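Local structure of soluble epoxide hydrolase (Bacillus megaterium, 4INZ) at residues Asp177-Leu182 with Ala203-Trp208; Phe47-His52 with Lys184-Pro189. The protein belongs to the alpha/beta hydrolase fold family, whose members carry a central, largely parallel beta sheet flanked by helices. The protein carries 1 engineered substitution. All coordinates share one frame; numbering follows the deposited sequence.

Contact 1: Asp177-Leu182 with Ala203-Trp208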
loop_
_atom_site.group_PDB
_atom_site.type_symbol
_atom_site.label_atom_id
_atom_site.label_comp_id
_atom_site.label_asym_id
_atom_site.label_seq_id
_atom_site.Cartn_x
_atom_site.Cartn_y
_atom_site.Cartn_z
ATOM N N ASP A 177 -24.549 -7.905 2.814
ATOM C CA ASP A 177 -24.951 -7.446 4.138
ATOM C C ASP A 177 -24.103 -6.287 4.639
ATOM O O ASP A 177 -23.397 -6.387 5.648
ATOM C CB ASP A 177 -24.935 -8.609 5.121
ATOM C CG ASP A 177 -25.826 -9.744 4.674
ATOM O OD1 ASP A 177 -27.061 -9.599 4.786
ATOM O OD2 ASP A 177 -25.295 -10.766 4.194
ATOM N N ASN A 178 -24.181 -5.171 3.923
ATOM C CA ASN A 178 -23.482 -3.969 4.339
ATOM C C ASN A 178 -21.969 -4.198 4.421
ATOM O O ASN A 178 -21.323 -3.812 5.390
ATOM C CB ASN A 178 -24.055 -3.497 5.682
ATOM C CG ASN A 178 -23.550 -2.131 6.091
ATOM O OD1 ASN A 178 -23.286 -1.882 7.272
ATOM N ND2 ASN A 178 -23.412 -1.232 5.119
ATOM N N PHE A 179 -21.418 -4.836 3.390
ATOM C CA PHE A 179 -19.979 -5.094 3.303
ATOM C C PHE A 179 -19.444 -5.888 4.494
ATOM O O PHE A 179 -18.393 -5.566 5.046
ATOM C CB PHE A 179 -19.209 -3.783 3.133
ATOM C CG PHE A 179 -19.636 -2.996 1.924
ATOM C CD1 PHE A 179 -19.064 -3.241 0.682
ATOM C CD2 PHE A 179 -20.630 -2.040 2.023
ATOM C CE1 PHE A 179 -19.469 -2.531 -0.441
ATOM C CE2 PHE A 179 -21.048 -1.322 0.903
ATOM C CZ PHE A 179 -20.467 -1.570 -0.330
ATOM N N SER A 180 -20.165 -6.942 4.866
ATOM C CA SER A 180 -19.838 -7.724 6.050
ATOM C C SER A 180 -18.424 -8.294 6.003
ATOM O O SER A 180 -17.722 -8.297 7.011
ATOM C CB SER A 180 -20.855 -8.851 6.243
ATOM O OG SER A 180 -20.964 -9.632 5.068
ATOM N N GLY A 181 -18.004 -8.772 4.834
ATOM C CA GLY A 181 -16.678 -9.351 4.704
ATOM C C GLY A 181 -15.586 -8.338 4.997
ATOM O O GLY A 181 -14.581 -8.650 5.648
ATOM N N LEU A 182 -15.779 -7.115 4.514
ATOM C CA LEU A 182 -14.806 -6.047 4.733
ATOM C C LEU A 182 -14.864 -5.534 6.171
ATOM O O LEU A 182 -13.840 -5.190 6.761
ATOM C CB LEU A 182 -15.039 -4.901 3.745
ATOM C CG LEU A 182 -14.840 -5.252 2.268
ATOM C CD1 LEU A 182 -15.352 -4.136 1.361
ATOM C CD2 LEU A 182 -13.371 -5.562 1.974
ATOM N N ALA A 203 -16.335 6.675 7.641
ATOM C CA ALA A 203 -15.512 7.009 6.486
ATOM C C ALA A 203 -15.183 5.757 5.682
ATOM O O ALA A 203 -15.218 5.772 4.455
ATOM C CB ALA A 203 -14.239 7.716 6.910
ATOM N N TYR A 204 -14.851 4.676 6.375
ATOM C CA TYR A 204 -14.582 3.416 5.697
ATOM C C TYR A 204 -15.821 2.907 4.975
ATOM O O TYR A 204 -15.735 2.479 3.823
ATOM C CB TYR A 204 -14.094 2.361 6.684
ATOM C CG TYR A 204 -12.591 2.247 6.763
ATOM C CD1 TYR A 204 -11.908 1.347 5.961
ATOM C CD2 TYR A 204 -11.856 3.035 7.643
ATOM C CE1 TYR A 204 -10.539 1.218 6.033
ATOM C CE2 TYR A 204 -10.475 2.918 7.719
ATOM C CZ TYR A 204 -9.822 2.008 6.907
ATOM O OH TYR A 204 -8.449 1.879 6.975
ATOM N N MET A 205 -16.971 2.948 5.646
ATOM C CA MET A 205 -18.203 2.473 5.026
ATOM C C MET A 205 -18.508 3.280 3.769
ATOM O O MET A 205 -18.874 2.717 2.736
ATOM C CB MET A 205 -19.388 2.546 5.995
ATOM C CG MET A 205 -19.264 1.634 7.215
ATOM S SD MET A 205 -18.986 -0.103 6.803
ATOM C CE MET A 205 -20.452 -0.469 5.842
ATOM N N ASN A 206 -18.379 4.602 3.862
ATOM C CA ASN A 206 -18.533 5.449 2.686
ATOM C C ASN A 206 -17.585 5.043 1.559
ATOM O O ASN A 206 -17.971 5.032 0.381
ATOM C CB ASN A 206 -18.282 6.918 3.029
ATOM C CG ASN A 206 -19.412 7.542 3.810
ATOM O OD1 ASN A 206 -20.525 7.006 3.870
ATOM N ND2 ASN A 206 -19.135 8.699 4.410
ATOM N N SER A 207 -16.339 4.731 1.914
ATOM C CA SER A 207 -15.344 4.396 0.905
ATOM C C SER A 207 -15.744 3.144 0.137
ATOM O O SER A 207 -15.523 3.052 -1.067
ATOM C CB SER A 207 -13.943 4.227 1.513
ATOM O OG SER A 207 -13.761 2.936 2.080
ATOM N N TRP A 208 -16.345 2.184 0.836
ATOM C CA TRP A 208 -16.759 0.936 0.200
ATOM C C TRP A 208 -18.015 1.121 -0.656
ATOM O O TRP A 208 -18.150 0.507 -1.724
ATOM C CB TRP A 208 -16.937 -0.159 1.251
ATOM C CG TRP A 208 -15.621 -0.505 1.901
ATOM C CD1 TRP A 208 -14.378 -0.405 1.336
ATOM C CD2 TRP A 208 -15.417 -0.965 3.238
ATOM N NE1 TRP A 208 -13.413 -0.794 2.238
ATOM C CE2 TRP A 208 -14.027 -1.138 3.416
ATOM C CE3 TRP A 208 -16.278 -1.261 4.303
ATOM C CZ2 TRP A 208 -13.478 -1.591 4.616
ATOM C CZ3 TRP A 208 -15.727 -1.711 5.499
ATOM C CH2 TRP A 208 -14.339 -1.869 5.642
#
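F179 and W208 each turn CG opposite their own carbonyl carbon (chi1 -58° and -65°), and the two side chains lie alongside each other, running in opposite directions. The outcome is a CH-pi contact rather than a ring stack: W208 CB lies over the middle of the F179 ring, 3.8 Å from its centroid, and the rim atom F179 CZ comes 3.4 Å from W208 O. The rings themselves stay oblique, their planes inclined by 40°. L182 repeats the device from its side of the interface. Its CB sits almost directly above the six-membered ring of W208, 3.5 Å from that centroid, while L182 CD1 covers the pyrrole end, 3.7 Å from W208 CG. Against the opposite indole face rests Y204 O, which also takes hydrogen bonds from W208 N and S207 OG, and W208 NE1 is tied to P48 O; the indole is thus held on both faces and at its nitrogen. Farther along, M205 curls at chi2 and chi3 and brings CE over to the amide of N178, 3.5 Å from its CG, and to F179 CD2 at 4.1 Å. Positive phi at D177, N178 and F179 makes a short left-handed turn where helix 169-193 is kinked. This near-perpendicular helix pairing belongs to the helical cap typical of epoxide hydrolases, inserted between strands 131-137 and 248-253 of the hydrolase core.

Contact 2: Phe47-His52 with Lys184-Pro189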
loop_
_atom_site.group_PDB
_atom_site.type_symbol
_atom_site.label_atom_id
_atom_site.label_comp_id
_atom_site.label_asym_id
_atom_site.label_seq_id
_atom_site.Cartn_x
_atom_site.Cartn_y
_atom_site.Cartn_z
ATOM N N PHE A 47 -5.139 -2.712 0.260
ATOM C CA PHE A 47 -6.463 -3.323 0.343
ATOM C C PHE A 47 -6.840 -3.676 1.778
ATOM O O PHE A 47 -6.033 -4.260 2.499
ATOM C CB PHE A 47 -6.477 -4.608 -0.490
ATOM C CG PHE A 47 -7.753 -5.391 -0.367
ATOM C CD1 PHE A 47 -8.813 -5.146 -1.229
ATOM C CD2 PHE A 47 -7.900 -6.364 0.616
ATOM C CE1 PHE A 47 -9.990 -5.856 -1.118
ATOM C CE2 PHE A 47 -9.083 -7.080 0.732
ATOM C CZ PHE A 47 -10.130 -6.820 -0.139
ATOM N N PRO A 48 -8.086 -3.372 2.194
ATOM C CA PRO A 48 -9.166 -2.684 1.489
ATOM C C PRO A 48 -9.347 -1.283 2.044
ATOM O O PRO A 48 -10.480 -0.856 2.286
ATOM C CB PRO A 48 -10.379 -3.515 1.886
ATOM C CG PRO A 48 -10.098 -3.831 3.332
ATOM C CD PRO A 48 -8.580 -3.963 3.452
ATOM N N ASP A 49 -8.244 -0.576 2.247
ATOM C CA ASP A 49 -8.301 0.757 2.829
ATOM C C ASP A 49 -8.432 1.818 1.744
ATOM O O ASP A 49 -8.949 1.549 0.665
ATOM C CB ASP A 49 -7.052 0.997 3.676
ATOM C CG ASP A 49 -6.791 -0.145 4.637
ATOM O OD1 ASP A 49 -7.615 -0.340 5.552
ATOM O OD2 ASP A 49 -5.781 -0.861 4.466
ATOM N N PHE A 50 -7.973 3.023 2.052
ATOM C CA PHE A 50 -8.009 4.141 1.120
ATOM C C PHE A 50 -7.250 5.291 1.759
ATOM O O PHE A 50 -6.590 5.098 2.770
ATOM C CB PHE A 50 -9.455 4.532 0.745
ATOM C CG PHE A 50 -10.288 5.062 1.894
ATOM C CD1 PHE A 50 -10.577 4.271 3.001
ATOM C CD2 PHE A 50 -10.837 6.337 1.830
ATOM C CE1 PHE A 50 -11.368 4.754 4.042
ATOM C CE2 PHE A 50 -11.638 6.835 2.864
ATOM C CZ PHE A 50 -11.905 6.040 3.971
ATOM N N SER A 51 -7.334 6.482 1.175
ATOM C CA SER A 51 -6.518 7.600 1.642
ATOM C C SER A 51 -6.632 7.862 3.145
ATOM O O SER A 51 -5.661 8.280 3.789
ATOM C CB SER A 51 -6.858 8.864 0.846
ATOM O OG SER A 51 -8.260 9.098 0.871
ATOM N N HIS A 52 -7.811 7.612 3.705
ATOM C CA HIS A 52 -8.077 7.924 5.112
ATOM C C HIS A 52 -7.149 7.172 6.075
ATOM O O HIS A 52 -6.949 7.605 7.208
ATOM C CB HIS A 52 -9.545 7.610 5.434
ATOM C CG HIS A 52 -9.995 8.060 6.789
ATOM N ND1 HIS A 52 -10.138 9.390 7.126
ATOM C CD2 HIS A 52 -10.376 7.353 7.881
ATOM C CE1 HIS A 52 -10.571 9.483 8.374
ATOM N NE2 HIS A 52 -10.726 8.262 8.854
ATOM N N LYS A 184 -15.588 -7.299 8.809
ATOM C CA LYS A 184 -14.953 -8.270 9.682
ATOM C C LYS A 184 -13.444 -8.184 9.536
ATOM O O LYS A 184 -12.704 -8.381 10.495
ATOM C CB LYS A 184 -15.468 -9.675 9.375
ATOM C CG LYS A 184 -16.966 -9.823 9.646
ATOM C CD LYS A 184 -17.461 -11.252 9.454
ATOM C CE LYS A 184 -18.935 -11.382 9.839
ATOM N NZ LYS A 184 -19.823 -10.488 9.041
ATOM N N LEU A 185 -12.994 -7.849 8.335
ATOM C CA LEU A 185 -11.570 -7.783 8.046
ATOM C C LEU A 185 -10.901 -6.584 8.716
ATOM O O LEU A 185 -9.856 -6.727 9.349
ATOM C CB LEU A 185 -11.345 -7.757 6.533
ATOM C CG LEU A 185 -9.916 -7.838 6.008
ATOM C CD1 LEU A 185 -9.196 -9.047 6.590
ATOM C CD2 LEU A 185 -9.930 -7.894 4.482
ATOM N N VAL A 186 -11.520 -5.413 8.601
ATOM C CA VAL A 186 -10.896 -4.163 9.036
ATOM C C VAL A 186 -11.618 -3.437 10.172
ATOM O O VAL A 186 -10.980 -2.907 11.083
ATOM C CB VAL A 186 -10.758 -3.186 7.845
ATOM C CG1 VAL A 186 -10.509 -1.760 8.332
ATOM C CG2 VAL A 186 -9.649 -3.649 6.920
ATOM N N ILE A 187 -12.945 -3.400 10.118
ATOM C CA ILE A 187 -13.704 -2.600 11.073
ATOM C C ILE A 187 -13.738 -3.225 12.462
ATOM O O ILE A 187 -13.417 -2.580 13.461
ATOM C CB ILE A 187 -15.155 -2.371 10.602
ATOM C CG1 ILE A 187 -15.167 -1.609 9.274
ATOM C CG2 ILE A 187 -15.947 -1.619 11.665
ATOM C CD1 ILE A 187 -14.346 -0.341 9.301
ATOM N N ASP A 188 -14.143 -4.483 12.528
ATOM C CA ASP A 188 -14.308 -5.133 13.819
ATOM C C ASP A 188 -13.044 -5.071 14.694
ATOM O O ASP A 188 -13.116 -4.669 15.850
ATOM C CB ASP A 188 -14.833 -6.558 13.638
ATOM C CG ASP A 188 -16.254 -6.587 13.093
ATOM O OD1 ASP A 188 -16.919 -5.526 13.106
ATOM O OD2 ASP A 188 -16.713 -7.666 12.660
ATOM N N PRO A 189 -11.878 -5.436 14.143
ATOM C CA PRO A 189 -10.673 -5.343 14.979
ATOM C C PRO A 189 -10.253 -3.910 15.338
ATOM O O PRO A 189 -9.745 -3.676 16.441
ATOM C CB PRO A 189 -9.594 -6.035 14.135
ATOM C CG PRO A 189 -10.158 -6.142 12.765
ATOM C CD PRO A 189 -11.637 -6.198 12.906
#
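A cis peptide before P48 bends the loop 47-52 where it passes the wider, pi-type turn at 184-187 in helix 169-193, and P48 and V186 face each other with their CA atoms 7.9 Å apart. Between them the contact is one branch against one ring: V186 CG2 lies 3.6 Å from P48 CG and equally near its CD, so a single methyl spans that end of the pyrrolidine. V186 owes this to its first torsion, which sets CG2 beside the backbone N and opposite the carbonyl carbon. L185 sends its CD2 to the same region, 3.9 Å from F47 CE2 and 4.2 Å from P48 CG, crossing the phenylalanine side chain at about a right angle. The F47 ring is braced within its own segment, since P48 CB stands 3.6 Å above the centre of one face. No hydrogen bond joins the segments. D49 OD1 merely passes V186 CG2 at 4.1 Å, its polar need being met by Y204 OH. F47 and P48 end the HGXP sequence familiar in epoxide hydrolases, and F47 N is hydrogen-bonded to D114 OD2. The loop runs from strand 40-44 of the central sheet to helix 55-61; M216 of helix 213-220 packs on both F47 and P48, and Y204 and W208 of helix 198-210 bind the loop alongside helix 169-193.

Overall arrangement
Helix 169-193 serves both contacts, which illustrates how one kinked helix can face two kinds of partner. Contact 1, whose centre lies about 19 Å from the centre of the chain, joins helix to helix within the cap and is partly buried, with M205 and N178 toward its outer side. Contact 2, whose centre lies about 12 Å from the centre of the chain, sets the same helix against a loop of the core domain, is smaller and more buried, and relies on aliphatic methyls rather than on aromatic faces. Neither has a hydrogen bond of its own between segments. The polar links run instead between the contacts, from helix 198-210 to the loop 47-52, and probably help fasten cap to core.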